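Local coordinates for protein 6-phospho-alpha-glucosidase (Merdibacter massiliensis, PDB 6VC6) that probably hydrolyses 6-phosphorylated alpha-glucosides such as maltose 6'-phosphate, as a family 4 glycoside hydrolase that binds NAD and a manganese ion, at residues V24-L35 with L55-L63. Sequence-based numbering, arbitrary orientation.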
# COMPACT_ATOMS: atom_id res chain seq x y z
N VAL A 24 -1.53 20.78 6.72
CA VAL A 24 -1.32 22.22 6.80
C VAL A 24 -1.22 22.83 5.40
O VAL A 24 -1.76 23.91 5.14
CB VAL A 24 -0.06 22.52 7.63
CG1 VAL A 24 0.37 23.97 7.47
CG2 VAL A 24 -0.30 22.20 9.10
N ARG A 25 -0.54 22.14 4.48
CA ARG A 25 -0.34 22.69 3.15
C ARG A 25 -1.64 22.70 2.35
O ARG A 25 -2.00 23.72 1.75
CB ARG A 25 0.74 21.89 2.41
CG ARG A 25 2.15 22.24 2.85
CD ARG A 25 3.10 21.07 2.63
NE ARG A 25 4.41 21.32 3.23
CZ ARG A 25 5.29 20.38 3.51
NH1 ARG A 25 5.02 19.11 3.23
NH2 ARG A 25 6.46 20.69 4.06
N LEU A 26 -2.36 21.57 2.33
CA LEU A 26 -3.66 21.49 1.68
C LEU A 26 -4.80 21.95 2.59
O LEU A 26 -5.92 21.43 2.50
CB LEU A 26 -3.91 20.06 1.20
CG LEU A 26 -2.69 19.36 0.57
CD1 LEU A 26 -3.02 17.93 0.20
CD2 LEU A 26 -2.19 20.14 -0.64
N GLN A 27 -4.53 22.92 3.47
CA GLN A 27 -5.55 23.40 4.40
C GLN A 27 -6.74 24.00 3.67
O GLN A 27 -7.88 23.87 4.13
CB GLN A 27 -4.92 24.42 5.35
CG GLN A 27 -5.85 25.01 6.39
CD GLN A 27 -5.14 26.01 7.29
OE1 GLN A 27 -3.91 26.12 7.26
NE2 GLN A 27 -5.90 26.75 8.09
N ASN A 28 -6.50 24.66 2.54
CA ASN A 28 -7.59 25.25 1.78
C ASN A 28 -8.27 24.24 0.86
O ASN A 28 -9.46 24.39 0.56
CB ASN A 28 -7.08 26.44 0.96
CG ASN A 28 -6.62 27.59 1.84
OD1 ASN A 28 -7.09 27.75 2.97
ND2 ASN A 28 -5.71 28.40 1.32
N GLU A 29 -7.55 23.21 0.42
CA GLU A 29 -8.15 22.18 -0.41
C GLU A 29 -8.99 21.21 0.40
O GLU A 29 -9.99 20.68 -0.11
CB GLU A 29 -7.06 21.40 -1.16
CG GLU A 29 -6.22 22.23 -2.11
CD GLU A 29 -5.26 21.37 -2.91
OE1 GLU A 29 -5.15 20.16 -2.61
OE2 GLU A 29 -4.60 21.90 -3.83
N PHE A 30 -8.61 20.96 1.65
CA PHE A 30 -9.25 19.95 2.49
C PHE A 30 -9.50 20.54 3.87
O PHE A 30 -8.70 20.36 4.80
CB PHE A 30 -8.38 18.69 2.57
CG PHE A 30 -9.06 17.52 3.22
CD1 PHE A 30 -10.19 16.96 2.66
CD2 PHE A 30 -8.54 16.97 4.38
CE1 PHE A 30 -10.81 15.87 3.26
CE2 PHE A 30 -9.16 15.88 4.98
CZ PHE A 30 -10.29 15.34 4.42
N PRO A 31 -10.61 21.26 4.04
CA PRO A 31 -10.87 21.92 5.33
C PRO A 31 -11.25 20.91 6.40
O PRO A 31 -12.20 20.13 6.23
CB PRO A 31 -12.04 22.87 5.00
CG PRO A 31 -12.73 22.22 3.86
CD PRO A 31 -11.67 21.52 3.05
N MSE A 32 -10.51 20.92 7.50
CA MSE A 32 -10.78 20.01 8.61
C MSE A 32 -11.15 20.77 9.88
O MSE A 32 -10.66 21.87 10.12
CB MSE A 32 -9.58 19.11 8.88
CG MSE A 32 -9.15 18.26 7.71
SE MSE A 32 -7.29 17.75 7.86
CE MSE A 32 -7.43 16.54 9.38
N GLU A 33 -12.01 20.17 10.68
CA GLU A 33 -12.36 20.73 11.98
C GLU A 33 -11.74 19.98 13.14
O GLU A 33 -11.41 20.60 14.16
CB GLU A 33 -13.89 20.75 12.15
CG GLU A 33 -14.37 21.36 13.46
CD GLU A 33 -15.17 22.63 13.26
OE1 GLU A 33 -15.34 23.04 12.10
OE2 GLU A 33 -15.62 23.21 14.27
N LYS A 34 -11.51 18.68 13.01
CA LYS A 34 -10.98 17.86 14.09
C LYS A 34 -10.13 16.74 13.51
O LYS A 34 -10.50 16.14 12.50
CB LYS A 34 -12.12 17.29 14.95
CG LYS A 34 -11.66 16.48 16.15
CD LYS A 34 -12.85 15.77 16.79
CE LYS A 34 -12.42 14.95 18.00
NZ LYS A 34 -13.52 14.09 18.50
N LEU A 35 -9.00 16.48 14.16
CA LEU A 35 -8.11 15.39 13.78
C LEU A 35 -7.72 14.60 15.02
O LEU A 35 -7.37 15.20 16.05
CB LEU A 35 -6.85 15.91 13.06
CG LEU A 35 -5.76 14.86 12.81
CD1 LEU A 35 -6.15 13.95 11.66
CD2 LEU A 35 -4.42 15.53 12.55
N LEU A 55 3.21 21.93 15.84
CA LEU A 55 3.03 22.30 14.45
C LEU A 55 1.70 22.97 14.20
O LEU A 55 1.62 23.99 13.54
CB LEU A 55 3.15 21.06 13.57
CG LEU A 55 2.70 21.20 12.12
CD1 LEU A 55 3.82 21.76 11.27
CD2 LEU A 55 2.24 19.86 11.58
N PHE A 56 0.65 22.39 14.76
CA PHE A 56 -0.69 22.94 14.60
C PHE A 56 -0.85 24.29 15.28
O PHE A 56 -1.54 25.17 14.77
CB PHE A 56 -1.74 21.92 15.00
CG PHE A 56 -1.75 20.70 14.13
CD1 PHE A 56 -1.59 20.81 12.77
CD2 PHE A 56 -1.89 19.44 14.68
CE1 PHE A 56 -1.58 19.70 11.96
CE2 PHE A 56 -1.89 18.32 13.87
CZ PHE A 56 -1.73 18.45 12.51
N SER A 57 -0.23 24.45 16.44
CA SER A 57 -0.31 25.72 17.13
C SER A 57 0.30 26.80 16.26
O SER A 57 -0.24 27.88 16.15
CB SER A 57 0.47 25.64 18.43
OG SER A 57 -0.35 25.19 19.48
N GLU A 58 1.44 26.50 15.66
CA GLU A 58 2.08 27.42 14.74
C GLU A 58 1.34 27.68 13.43
O GLU A 58 1.28 28.82 12.98
CB GLU A 58 3.52 26.99 14.45
CG GLU A 58 4.49 27.31 15.57
CD GLU A 58 5.91 27.47 15.08
OE1 GLU A 58 6.83 26.99 15.76
OE2 GLU A 58 6.12 28.08 14.01
N ARG A 59 0.80 26.64 12.81
CA ARG A 59 0.19 26.79 11.49
C ARG A 59 -1.29 26.45 11.34
O ARG A 59 -1.89 26.78 10.33
CB ARG A 59 1.00 26.02 10.44
CG ARG A 59 2.50 26.23 10.55
CD ARG A 59 3.16 26.40 9.19
NE ARG A 59 4.49 26.98 9.32
CZ ARG A 59 5.60 26.39 8.89
NH1 ARG A 59 5.54 25.22 8.28
NH2 ARG A 59 6.77 26.98 9.07
N PHE A 60 -1.88 25.78 12.32
CA PHE A 60 -3.30 25.45 12.26
C PHE A 60 -3.97 25.64 13.62
O PHE A 60 -4.39 24.67 14.25
CB PHE A 60 -3.47 24.02 11.77
CG PHE A 60 -4.73 23.79 11.00
CD1 PHE A 60 -5.82 24.62 11.16
CD2 PHE A 60 -4.84 22.72 10.14
CE1 PHE A 60 -6.98 24.40 10.45
CE2 PHE A 60 -6.00 22.49 9.43
CZ PHE A 60 -7.08 23.33 9.59
N PRO A 61 -4.08 26.97 14.06
CA PRO A 61 -4.60 27.08 15.44
C PRO A 61 -6.03 26.60 15.65
O PRO A 61 -6.33 26.04 16.69
CB PRO A 61 -4.51 28.59 15.74
CG PRO A 61 -3.46 29.10 14.84
CD PRO A 61 -3.82 28.41 13.58
N GLU A 62 -6.90 26.87 14.70
CA GLU A 62 -8.32 26.52 14.80
C GLU A 62 -8.56 25.01 14.88
O GLU A 62 -9.52 24.57 15.49
CB GLU A 62 -9.14 27.17 13.69
CG GLU A 62 -10.50 27.75 14.10
CD GLU A 62 -10.54 28.37 15.49
OE1 GLU A 62 -9.78 29.32 15.73
OE2 GLU A 62 -11.34 27.91 16.33
N LEU A 63 -7.71 24.23 14.23
CA LEU A 63 -7.89 22.78 14.18
C LEU A 63 -7.85 22.17 15.58
O LEU A 63 -7.03 22.55 16.40
CB LEU A 63 -6.79 22.16 13.32
CG LEU A 63 -6.88 20.69 12.90
CD1 LEU A 63 -6.17 19.80 13.89
CD2 LEU A 63 -8.31 20.23 12.67
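The amide nitrogen of Gln27 rests on one face of the Phe60 ring, NE2 lying 3.5 Å from CE1 and offset toward the rim. Amide and ring are stacked, their planes only 25° apart, a clear case of a polar side chain used for its flat surface. With CG anti to the backbone N (chi1 -180°) and the chain extended beyond it, Gln27 also lays CG over the same face in a CH-pi contact, 4.2 Å from the ring centroid. Leu63 CB covers the opposite face, so the phenyl is sandwiched. Were Gln27 an alanine, the amide and CG over this face would be gone, and the ring would probably be freer to tilt.

Val24 divides its two methyls: CG1 meets Arg59 CB at 3.7 Å, while CG2 reaches the edge of the Phe56 ring, 4.0 Å from CE1. Leu35 CD2 comes within 4.0 Å of Phe56 CZ, the side chains crossing at about a right angle, and Leu63 packs its methyls on Leu35 CB and the Glu33 backbone.

The end of helix 16-25, the following loop and the start of strand 32-38 thus pack against the C-terminal end of helix 42-59 and the turn into strand 64-68. Strand 32-38, helix 42-59 and strand 64-68 form a beta-alpha-beta unit, consistent with the Rossmann-like domain of family 4. No hydrogen bond joins the two segments, which implies cohesion by apolar burial and stacking.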